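Local coordinates for protein MATE family efflux transporter (Vibrio cholerae, PDB 6IDP) that probably exports drugs from the bacterial cell in a proton-dependent manner, as a multidrug transporter of the MATE family, at residues M29-V34 and V172-L177; A145-Y150 and I198-G203; F149-C154 and T165-T170; P179-T184 and A192-I197. All coordinates share one frame; numbering follows the deposited sequence.

The four contacts lie between helices 5-39, 124-156, 161-184 and 189-213. Helix 161-184 runs through interactions 1, 3 and 4. Interactions 2 and 3 share Phe149 and Tyr150 and have centres about 7 Å apart; interactions 1 and 4, about 11 Å apart, are tied where Asn174 ND2 meets Thr196 OG1 at 3.2 Å, a probable hydrogen bond. The same monoolein tail (chain O) touches Phe31 and Asn174 in interaction 1 and Phe200 in interaction 2, so both contacts border the same lipid tail although their centres lie about 15 Å apart. Interaction 4, about 25 Å from the centre of the chain, is the outlying one, while interaction 3 packs deeper.

Interaction 1 (M29-V34 and V172-L177); sequences MSFQLV and VLNLIL. With OLC ((2R)-2,3-dihydroxypropyl (9Z)-octadec-9-enoate), chain O.
Part of the site where a monoolein tail lies is lined by Phe31 on helix 5-39 and Asn174 on helix 161-184. The Asn174 side chain lies against one face of the Phe31 ring: its CB sits 3.9 Å from the ring centroid, 23° off the normal, a CH-pi contact displaced toward the rim. Beyond CB the amide stacks on the same ring, its plane turned 28° from the ring plane, with Asn174 CG 3.2 Å from Phe31 CZ. The Phe31 CG is placed anti to its own backbone N (chi1 157°), which carries the ring across to the partner helix. There Phe31 CD1 also comes obliquely within 3.6 Å of Leu175 N, so the ring rests on backbone as well as side chain. One turn on, Val34 CG1 meets Leu175 CD2 at 3.7 Å, the two side chains crossing at about a right angle and extending the apolar seam. The lipid fills in beside the pair on the ring side that Asn174 occupies: its C17 is 3.5 Å from Phe31 CE2 and its terminal C18 is 3.3 Å from Asn174 ND2. The two helix segments run nearly parallel, their axes approaching to 9.2 Å. Asn174 ND2 is not left to the lipid alone, since it also has a partner in Thr196 of helix 189-213, and its side chain touches Ala195 and Ala199 there. On the other flank of segment 29-34, Met29 packs on Phe277 and Phe278, and Leu33 on Arg274, all of helix 263-279.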
# COMPACT_ATOMS: atom_id res chain seq x y z
N MET A 29 -4.45 -6.53 8.78
CA MET A 29 -3.48 -7.62 8.72
C MET A 29 -3.79 -8.72 9.73
O MET A 29 -3.35 -9.86 9.57
CB MET A 29 -2.06 -7.08 8.96
CG MET A 29 -1.61 -6.06 7.93
SD MET A 29 0.02 -5.40 8.31
CE MET A 29 -0.28 -4.69 9.92
N SER A 30 -4.54 -8.38 10.77
CA SER A 30 -4.96 -9.36 11.77
C SER A 30 -5.96 -10.34 11.17
O SER A 30 -5.88 -11.54 11.42
CB SER A 30 -5.55 -8.67 13.00
OG SER A 30 -4.55 -7.99 13.74
N PHE A 31 -6.89 -9.82 10.38
CA PHE A 31 -7.85 -10.67 9.68
C PHE A 31 -7.16 -11.57 8.66
O PHE A 31 -7.39 -12.78 8.63
CB PHE A 31 -8.93 -9.84 8.98
CG PHE A 31 -9.59 -10.56 7.84
CD1 PHE A 31 -10.53 -11.55 8.09
CD2 PHE A 31 -9.24 -10.28 6.53
CE1 PHE A 31 -11.13 -12.23 7.04
CE2 PHE A 31 -9.84 -10.96 5.48
CZ PHE A 31 -10.78 -11.94 5.74
N GLN A 32 -6.34 -10.95 7.82
CA GLN A 32 -5.68 -11.63 6.71
C GLN A 32 -4.83 -12.81 7.15
O GLN A 32 -4.79 -13.84 6.48
CB GLN A 32 -4.81 -10.64 5.93
CG GLN A 32 -5.59 -9.54 5.21
CD GLN A 32 -4.69 -8.52 4.53
OE1 GLN A 32 -3.59 -8.23 5.01
NE2 GLN A 32 -5.15 -7.98 3.41
N LEU A 33 -4.15 -12.66 8.29
CA LEU A 33 -3.31 -13.73 8.82
C LEU A 33 -4.17 -14.93 9.23
O LEU A 33 -3.83 -16.07 8.93
CB LEU A 33 -2.48 -13.23 10.01
CG LEU A 33 -1.04 -13.75 10.11
CD1 LEU A 33 -0.15 -13.08 9.07
CD2 LEU A 33 -0.48 -13.56 11.51
N VAL A 34 -5.27 -14.64 9.91
CA VAL A 34 -6.21 -15.68 10.33
C VAL A 34 -7.00 -16.20 9.13
O VAL A 34 -7.38 -17.37 9.08
CB VAL A 34 -7.17 -15.16 11.41
CG1 VAL A 34 -8.05 -16.29 11.94
CG2 VAL A 34 -6.39 -14.53 12.55
N VAL A 172 -13.04 -7.15 11.54
CA VAL A 172 -13.68 -7.99 12.54
C VAL A 172 -14.87 -8.72 11.92
O VAL A 172 -15.04 -9.93 12.12
CB VAL A 172 -14.14 -7.18 13.76
CG1 VAL A 172 -15.19 -7.94 14.56
CG2 VAL A 172 -12.96 -6.82 14.64
N LEU A 173 -15.67 -7.99 11.17
CA LEU A 173 -16.85 -8.56 10.53
C LEU A 173 -16.46 -9.67 9.55
O LEU A 173 -17.10 -10.72 9.51
CB LEU A 173 -17.65 -7.47 9.81
CG LEU A 173 -19.05 -7.83 9.32
CD1 LEU A 173 -19.84 -8.51 10.43
CD2 LEU A 173 -19.78 -6.59 8.82
N ASN A 174 -15.40 -9.45 8.78
CA ASN A 174 -14.92 -10.46 7.84
C ASN A 174 -14.35 -11.67 8.57
O ASN A 174 -14.46 -12.80 8.09
CB ASN A 174 -13.86 -9.87 6.91
CG ASN A 174 -13.71 -10.65 5.62
OD1 ASN A 174 -14.09 -11.82 5.54
ND2 ASN A 174 -13.14 -10.02 4.60
N LEU A 175 -13.75 -11.43 9.73
CA LEU A 175 -13.19 -12.51 10.55
C LEU A 175 -14.30 -13.43 11.05
O LEU A 175 -14.17 -14.65 11.02
CB LEU A 175 -12.40 -11.93 11.73
CG LEU A 175 -11.49 -12.83 12.56
CD1 LEU A 175 -12.25 -13.53 13.69
CD2 LEU A 175 -10.75 -13.84 11.68
N ILE A 176 -15.41 -12.83 11.48
CA ILE A 176 -16.55 -13.59 11.99
C ILE A 176 -17.28 -14.36 10.88
O ILE A 176 -17.64 -15.52 11.06
CB ILE A 176 -17.56 -12.67 12.70
CG1 ILE A 176 -16.92 -11.99 13.91
CG2 ILE A 176 -18.80 -13.44 13.13
CD1 ILE A 176 -17.83 -11.02 14.63
N LEU A 177 -17.48 -13.71 9.74
CA LEU A 177 -18.22 -14.31 8.64
C LEU A 177 -17.42 -15.38 7.90
O LEU A 177 -17.99 -16.26 7.25
CB LEU A 177 -18.67 -13.24 7.65
CG LEU A 177 -19.71 -12.24 8.17
CD1 LEU A 177 -19.98 -11.15 7.16
CD2 LEU A 177 -21.00 -12.96 8.54
C18 OLC O . -10.70 -7.79 4.33
C17 OLC O . -9.37 -8.04 3.65
C16 OLC O . -9.54 -8.02 2.15
C15 OLC O . -8.24 -7.56 1.52
C14 OLC O . -8.51 -7.03 0.12

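Interaction 2 (A145-Y150 and I198-G203); sequences AMLYFY and IAFGVG. With OLC ((2R)-2,3-dihydroxypropyl (9Z)-octadec-9-enoate), chain B; OLC ((2R)-2,3-dihydroxypropyl (9Z)-octadec-9-enoate), chain O.
Leu147 fits its two methyls into the surface of helix 189-213, CD2 overlapping the Phe200 ring and CD1 the backbone of Gly203. CD2 approaches Phe200 CD1 to 3.7 Å, obliquely to the ring, and the two side chains cross at about a right angle. CD1 comes within 3.6 Å of Gly203 C. Gly203 has no side chain, and Leu147 CD2 occupies the side of its CA toward which a CB would point. The fork is aimed this way because Leu147 CG stands anti to its backbone N (chi1 -178°). Phe200 in turn is pressed between two monoolein tails that approach from opposite sides of its plane. The chain B lipid passes C16 over one face and brings its last carbon, C18, to 3.5 Å from Phe200 CE1; that same C18 lies 3.9 Å from Leu147 CD2. From the other side the chain O lipid sets C18 3.4 Å from Phe200 CZ. Farther along the chain B tail, C8 meets Tyr148 OH at 3.7 Å. Helix 54-80 adds Gln64, which touches Tyr148, while Leu147 is covered further by Ile204 and Val207 of helix 189-213. Across the pair, methyl groups meet one ring and the peptide backbone. Such a lipid-filled cleft between transmembrane helices is consistent with the internal cavity of a MATE transporter.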
# COMPACT_ATOMS: atom_id res chain seq x y z
N ALA A 145 -12.45 -2.05 -3.75
CA ALA A 145 -11.93 -0.87 -4.43
C ALA A 145 -12.81 0.35 -4.17
O ALA A 145 -12.31 1.44 -3.91
CB ALA A 145 -11.81 -1.13 -5.92
N MET A 146 -14.12 0.15 -4.24
CA MET A 146 -15.09 1.22 -4.02
C MET A 146 -15.04 1.76 -2.60
O MET A 146 -15.10 2.97 -2.38
CB MET A 146 -16.51 0.75 -4.34
CG MET A 146 -16.73 0.42 -5.80
SD MET A 146 -16.28 1.77 -6.90
CE MET A 146 -17.32 3.09 -6.27
N LEU A 147 -14.95 0.85 -1.63
CA LEU A 147 -14.80 1.25 -0.23
C LEU A 147 -13.52 2.06 -0.06
O LEU A 147 -13.50 3.06 0.65
CB LEU A 147 -14.80 0.03 0.69
CG LEU A 147 -14.72 0.28 2.20
CD1 LEU A 147 -15.84 1.20 2.66
CD2 LEU A 147 -14.76 -1.03 2.97
N TYR A 148 -12.46 1.62 -0.73
CA TYR A 148 -11.18 2.31 -0.67
C TYR A 148 -11.27 3.72 -1.27
O TYR A 148 -10.64 4.65 -0.77
CB TYR A 148 -10.09 1.50 -1.40
CG TYR A 148 -8.71 2.11 -1.28
CD1 TYR A 148 -7.94 1.91 -0.14
CD2 TYR A 148 -8.18 2.89 -2.30
CE1 TYR A 148 -6.68 2.47 -0.02
CE2 TYR A 148 -6.92 3.45 -2.19
CZ TYR A 148 -6.18 3.23 -1.05
OH TYR A 148 -4.92 3.78 -0.93
N PHE A 149 -12.04 3.86 -2.34
CA PHE A 149 -12.22 5.16 -2.98
C PHE A 149 -12.97 6.12 -2.06
O PHE A 149 -12.66 7.31 -2.01
CB PHE A 149 -12.95 5.02 -4.32
CG PHE A 149 -12.21 4.20 -5.33
CD1 PHE A 149 -10.82 4.22 -5.38
CD2 PHE A 149 -12.90 3.39 -6.22
CE1 PHE A 149 -10.14 3.45 -6.32
CE2 PHE A 149 -12.22 2.62 -7.16
CZ PHE A 149 -10.84 2.65 -7.21
N TYR A 150 -13.96 5.60 -1.33
CA TYR A 150 -14.65 6.40 -0.32
C TYR A 150 -13.68 6.81 0.78
O TYR A 150 -13.72 7.95 1.26
CB TYR A 150 -15.82 5.62 0.30
CG TYR A 150 -17.10 5.67 -0.50
CD1 TYR A 150 -17.80 6.86 -0.65
CD2 TYR A 150 -17.62 4.52 -1.09
CE1 TYR A 150 -18.98 6.90 -1.38
CE2 TYR A 150 -18.79 4.56 -1.81
CZ TYR A 150 -19.47 5.75 -1.96
OH TYR A 150 -20.64 5.78 -2.68
N ILE A 198 -19.61 -9.09 1.80
CA ILE A 198 -20.54 -8.63 2.82
C ILE A 198 -19.87 -7.64 3.76
O ILE A 198 -20.43 -6.58 4.05
CB ILE A 198 -21.11 -9.81 3.62
CG1 ILE A 198 -21.82 -10.78 2.68
CG2 ILE A 198 -22.08 -9.31 4.69
CD1 ILE A 198 -22.44 -11.97 3.38
N ALA A 199 -18.67 -7.97 4.23
CA ALA A 199 -17.91 -7.10 5.11
C ALA A 199 -17.66 -5.73 4.49
O ALA A 199 -18.00 -4.70 5.08
CB ALA A 199 -16.58 -7.76 5.48
N PHE A 200 -17.07 -5.71 3.30
CA PHE A 200 -16.81 -4.47 2.59
C PHE A 200 -18.12 -3.78 2.19
O PHE A 200 -18.17 -2.56 2.06
CB PHE A 200 -15.96 -4.72 1.34
CG PHE A 200 -14.51 -4.96 1.64
CD1 PHE A 200 -13.96 -4.61 2.87
CD2 PHE A 200 -13.68 -5.54 0.69
CE1 PHE A 200 -12.62 -4.83 3.13
CE2 PHE A 200 -12.34 -5.75 0.95
CZ PHE A 200 -11.81 -5.40 2.17
N GLY A 201 -19.16 -4.58 1.98
CA GLY A 201 -20.46 -4.05 1.63
C GLY A 201 -21.07 -3.27 2.78
O GLY A 201 -21.66 -2.21 2.58
N VAL A 202 -20.92 -3.81 3.98
CA VAL A 202 -21.38 -3.14 5.19
C VAL A 202 -20.61 -1.84 5.39
O VAL A 202 -21.18 -0.82 5.80
CB VAL A 202 -21.24 -4.04 6.43
CG1 VAL A 202 -21.46 -3.25 7.71
CG2 VAL A 202 -22.21 -5.20 6.35
N GLY A 203 -19.32 -1.87 5.09
CA GLY A 203 -18.49 -0.68 5.16
C GLY A 203 -18.97 0.40 4.21
O GLY A 203 -19.01 1.58 4.57
C18 OLC B . -10.97 -1.71 3.15
C10 OLC B . -4.32 -1.39 0.86
C9 OLC B . -3.42 -0.47 1.26
C17 OLC B . -10.21 -1.33 1.89
C11 OLC B . -5.16 -1.14 -0.38
C8 OLC B . -3.24 0.82 0.49
C16 OLC B . -10.46 -2.37 0.82
C12 OLC B . -6.21 -2.22 -0.51
C15 OLC B . -9.25 -2.49 -0.08
C13 OLC B . -6.93 -2.39 0.81
C14 OLC B . -8.15 -3.26 0.63
C18 OLC O . -10.70 -7.79 4.33
C17 OLC O . -9.37 -8.04 3.65
C16 OLC O . -9.54 -8.02 2.15
C15 OLC O . -8.24 -7.56 1.52
C14 OLC O . -8.51 -7.03 0.12

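Interaction 3 (F149-C154 and T165-T170); sequences FYYSVC and TLMMVT
Tyr151 reaches over from helix 124-156 and pushes its phenol end against segment 165-170 of helix 161-184, where the tight half of the contact lies. Its OH stands 3.2 Å from Leu166 CB, while its CE2 meets Met167 CG at 3.6 Å; both side chains come obliquely from the same side of the ring plane, Leu166 by the CE1 flank and Met167 by the CE2 flank. Met167 SD makes a Met-aromatic contact as well, 5.2 Å from the ring centroid and 44° off the normal; the side chain bends at chi3 (72°) beyond CG. The looser side is polar, filled by a single water. Water 1 sits in the plane of the ring at its edge and would bridge the two helices through hydrogen bonds to Tyr151 OH and Thr170 OG1, but at 2.4 Å to Tyr151 OH and 2.5 Å to Thr170 OG1 these are shorter than usual, and its exact position is correspondingly doubtful. A monoolein molecule also touches Tyr151. Around the pair, Pro163 near the start of helix 161-184 packs on the same tyrosine, Leu166 leans on Val207 and Met167 meets Met21, so the residues that receive the tyrosine are themselves backed by helices 189-213 and 5-39.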
# COMPACT_ATOMS: atom_id res chain seq x y z
N PHE A 149 -12.04 3.86 -2.34
CA PHE A 149 -12.22 5.16 -2.98
C PHE A 149 -12.97 6.12 -2.06
O PHE A 149 -12.66 7.31 -2.01
CB PHE A 149 -12.95 5.02 -4.32
CG PHE A 149 -12.21 4.20 -5.33
CD1 PHE A 149 -10.82 4.22 -5.38
CD2 PHE A 149 -12.90 3.39 -6.22
CE1 PHE A 149 -10.14 3.45 -6.32
CE2 PHE A 149 -12.22 2.62 -7.16
CZ PHE A 149 -10.84 2.65 -7.21
N TYR A 150 -13.96 5.60 -1.33
CA TYR A 150 -14.65 6.40 -0.32
C TYR A 150 -13.68 6.81 0.78
O TYR A 150 -13.72 7.95 1.26
CB TYR A 150 -15.82 5.62 0.30
CG TYR A 150 -17.10 5.67 -0.50
CD1 TYR A 150 -17.80 6.86 -0.65
CD2 TYR A 150 -17.62 4.52 -1.09
CE1 TYR A 150 -18.98 6.90 -1.38
CE2 TYR A 150 -18.79 4.56 -1.81
CZ TYR A 150 -19.47 5.75 -1.96
OH TYR A 150 -20.64 5.78 -2.68
N TYR A 151 -12.80 5.89 1.17
CA TYR A 151 -11.78 6.17 2.17
C TYR A 151 -10.85 7.29 1.70
O TYR A 151 -10.42 8.12 2.50
CB TYR A 151 -10.94 4.92 2.48
CG TYR A 151 -11.65 3.86 3.30
CD1 TYR A 151 -12.87 4.13 3.92
CD2 TYR A 151 -11.10 2.60 3.46
CE1 TYR A 151 -13.51 3.15 4.67
CE2 TYR A 151 -11.73 1.62 4.20
CZ TYR A 151 -12.94 1.91 4.81
OH TYR A 151 -13.56 0.93 5.55
N SER A 152 -10.55 7.29 0.41
CA SER A 152 -9.66 8.28 -0.18
C SER A 152 -10.30 9.67 -0.20
O SER A 152 -9.61 10.67 -0.03
CB SER A 152 -9.25 7.87 -1.59
OG SER A 152 -8.56 6.64 -1.57
N VAL A 153 -11.61 9.72 -0.41
CA VAL A 153 -12.33 10.98 -0.35
C VAL A 153 -12.37 11.53 1.08
O VAL A 153 -12.18 12.73 1.29
CB VAL A 153 -13.77 10.83 -0.91
CG1 VAL A 153 -14.58 12.10 -0.66
CG2 VAL A 153 -13.73 10.50 -2.39
N CYS A 154 -12.59 10.65 2.06
CA CYS A 154 -12.54 11.03 3.47
C CYS A 154 -11.19 11.64 3.83
O CYS A 154 -11.12 12.71 4.43
CB CYS A 154 -12.79 9.82 4.38
SG CYS A 154 -14.46 9.14 4.32
N THR A 165 -11.49 3.61 11.49
CA THR A 165 -12.46 2.90 12.31
C THR A 165 -13.18 1.82 11.51
O THR A 165 -13.37 0.70 11.99
CB THR A 165 -13.49 3.88 12.91
OG1 THR A 165 -12.84 4.73 13.85
CG2 THR A 165 -14.61 3.13 13.60
N LEU A 166 -13.56 2.14 10.28
CA LEU A 166 -14.30 1.20 9.44
C LEU A 166 -13.43 0.04 8.97
O LEU A 166 -13.93 -1.06 8.74
CB LEU A 166 -14.91 1.92 8.24
CG LEU A 166 -16.16 2.75 8.54
CD1 LEU A 166 -16.77 3.28 7.26
CD2 LEU A 166 -17.18 1.94 9.33
N MET A 167 -12.13 0.28 8.82
CA MET A 167 -11.21 -0.80 8.49
C MET A 167 -11.19 -1.82 9.62
O MET A 167 -11.10 -3.03 9.38
CB MET A 167 -9.80 -0.27 8.23
CG MET A 167 -9.67 0.49 6.92
SD MET A 167 -8.08 1.33 6.75
CE MET A 167 -6.99 -0.06 6.48
N MET A 168 -11.27 -1.34 10.86
CA MET A 168 -11.35 -2.24 12.01
C MET A 168 -12.66 -3.01 11.99
O MET A 168 -12.68 -4.22 12.22
CB MET A 168 -11.20 -1.46 13.32
CG MET A 168 -9.87 -0.74 13.46
SD MET A 168 -9.34 -0.50 15.17
CE MET A 168 -10.51 0.74 15.73
N VAL A 169 -13.75 -2.31 11.70
CA VAL A 169 -15.08 -2.92 11.70
C VAL A 169 -15.21 -4.01 10.64
O VAL A 169 -15.67 -5.11 10.92
CB VAL A 169 -16.18 -1.86 11.47
CG1 VAL A 169 -17.53 -2.52 11.30
CG2 VAL A 169 -16.20 -0.88 12.64
N THR A 170 -14.78 -3.70 9.41
CA THR A 170 -14.88 -4.67 8.33
C THR A 170 -13.93 -5.85 8.54
O THR A 170 -14.23 -6.97 8.14
CB THR A 170 -14.59 -4.02 6.95
OG1 THR A 170 -13.28 -3.44 6.96
CG2 THR A 170 -15.62 -2.94 6.65
O HOH W 1 -12.81 -1.36 5.75

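Interaction 4 (P179-T184 and A192-I197); sequences PIFIFT and AAIATI
Pro179 O is gripped by two backbone N-H groups, Phe183 N at 3.0 Å and Thr184 N at 3.3 Å, in the widened pi-type turn that presents Phe181 and Ile182 to helix 189-213. Across the gap Ile194 lays its CG2 methyl over one face of the Phe181 ring, 4.0 Å from the centroid and 28° off the normal, a CH-pi contact; the two side chains cross at about a right angle. Ile194 CG2 is put there by standing anti to its backbone N, while CG1 stands anti to the carbonyl carbon, beside the backbone N. Ala195 CB adds a more distant touch on the ring, 4.5 Å from Phe181 CD2. Ile182 works on the other part of the seam: its CG1 rests 3.6 Å from Ala192 N and its CD1 is 3.9 Å from Ala192 CB, so a branched side chain lies on a small one and the backbones can come close. Phe38 and Ile39 of helix 5-39 also pack on Ile182, and Trp136 of helix 124-156 backs Ile194. The segments run antiparallel at 157°, axes 8.3 Å apart, and a short connection joins the helices, making an antiparallel helical hairpin of a membrane-transporter bundle.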
# COMPACT_ATOMS: atom_id res chain seq x y z
N PRO A 179 -15.41 -18.16 8.81
CA PRO A 179 -15.61 -19.61 8.95
C PRO A 179 -17.04 -20.06 8.69
O PRO A 179 -17.27 -21.23 8.37
CB PRO A 179 -15.21 -19.87 10.40
CG PRO A 179 -15.56 -18.61 11.10
CD PRO A 179 -15.26 -17.50 10.12
N ILE A 180 -18.00 -19.14 8.82
CA ILE A 180 -19.41 -19.46 8.62
C ILE A 180 -19.70 -19.78 7.15
O ILE A 180 -20.41 -20.74 6.85
CB ILE A 180 -20.32 -18.31 9.09
CG1 ILE A 180 -20.13 -18.06 10.58
CG2 ILE A 180 -21.78 -18.61 8.78
CD1 ILE A 180 -21.02 -16.96 11.14
N PHE A 181 -19.16 -18.98 6.25
CA PHE A 181 -19.39 -19.20 4.82
C PHE A 181 -18.47 -20.27 4.25
O PHE A 181 -18.89 -21.07 3.42
CB PHE A 181 -19.22 -17.89 4.04
CG PHE A 181 -20.41 -16.99 4.12
CD1 PHE A 181 -21.45 -17.12 3.21
CD2 PHE A 181 -20.51 -16.01 5.09
CE1 PHE A 181 -22.56 -16.30 3.27
CE2 PHE A 181 -21.61 -15.18 5.16
CZ PHE A 181 -22.64 -15.32 4.25
N ILE A 182 -17.22 -20.30 4.71
CA ILE A 182 -16.25 -21.28 4.23
C ILE A 182 -16.60 -22.70 4.67
O ILE A 182 -16.57 -23.63 3.86
CB ILE A 182 -14.83 -20.93 4.71
CG1 ILE A 182 -14.35 -19.63 4.07
CG2 ILE A 182 -13.86 -22.06 4.38
CD1 ILE A 182 -13.06 -19.08 4.65
N PHE A 183 -16.94 -22.87 5.94
CA PHE A 183 -17.14 -24.20 6.51
C PHE A 183 -18.60 -24.55 6.78
O PHE A 183 -19.10 -25.56 6.28
CB PHE A 183 -16.33 -24.34 7.80
CG PHE A 183 -14.86 -24.18 7.61
CD1 PHE A 183 -14.19 -24.88 6.62
CD2 PHE A 183 -14.13 -23.31 8.41
CE1 PHE A 183 -12.83 -24.73 6.43
CE2 PHE A 183 -12.77 -23.15 8.23
CZ PHE A 183 -12.12 -23.86 7.24
N THR A 184 -19.27 -23.73 7.58
CA THR A 184 -20.65 -23.99 8.00
C THR A 184 -21.58 -24.09 6.79
O THR A 184 -22.53 -24.88 6.78
CB THR A 184 -21.16 -22.90 8.97
OG1 THR A 184 -20.29 -22.84 10.11
CG2 THR A 184 -22.58 -23.20 9.43
N ALA A 192 -14.93 -17.43 1.32
CA ALA A 192 -14.03 -16.38 1.76
C ALA A 192 -14.30 -15.08 1.01
O ALA A 192 -14.30 -14.00 1.60
CB ALA A 192 -12.59 -16.80 1.57
N ALA A 193 -14.55 -15.19 -0.29
CA ALA A 193 -14.84 -14.03 -1.12
C ALA A 193 -16.19 -13.44 -0.77
O ALA A 193 -16.36 -12.21 -0.75
CB ALA A 193 -14.79 -14.42 -2.59
N ILE A 194 -17.17 -14.31 -0.51
CA ILE A 194 -18.50 -13.88 -0.12
C ILE A 194 -18.47 -13.15 1.23
O ILE A 194 -19.14 -12.13 1.40
CB ILE A 194 -19.47 -15.08 -0.03
CG1 ILE A 194 -19.61 -15.73 -1.41
CG2 ILE A 194 -20.82 -14.65 0.50
CD1 ILE A 194 -20.32 -17.06 -1.39
N ALA A 195 -17.68 -13.67 2.16
CA ALA A 195 -17.50 -13.02 3.45
C ALA A 195 -16.89 -11.63 3.28
O ALA A 195 -17.23 -10.69 4.00
CB ALA A 195 -16.63 -13.87 4.36
N THR A 196 -16.00 -11.49 2.30
CA THR A 196 -15.37 -10.22 2.01
C THR A 196 -16.35 -9.23 1.38
O THR A 196 -16.36 -8.04 1.72
CB THR A 196 -14.16 -10.40 1.07
OG1 THR A 196 -13.20 -11.27 1.68
CG2 THR A 196 -13.49 -9.06 0.77
N ILE A 197 -17.19 -9.71 0.47
CA ILE A 197 -18.20 -8.86 -0.17
C ILE A 197 -19.14 -8.26 0.87
O ILE A 197 -19.43 -7.07 0.84
CB ILE A 197 -19.03 -9.63 -1.22
CG1 ILE A 197 -18.13 -10.13 -2.36
CG2 ILE A 197 -20.14 -8.75 -1.78
CD1 ILE A 197 -18.83 -11.06 -3.34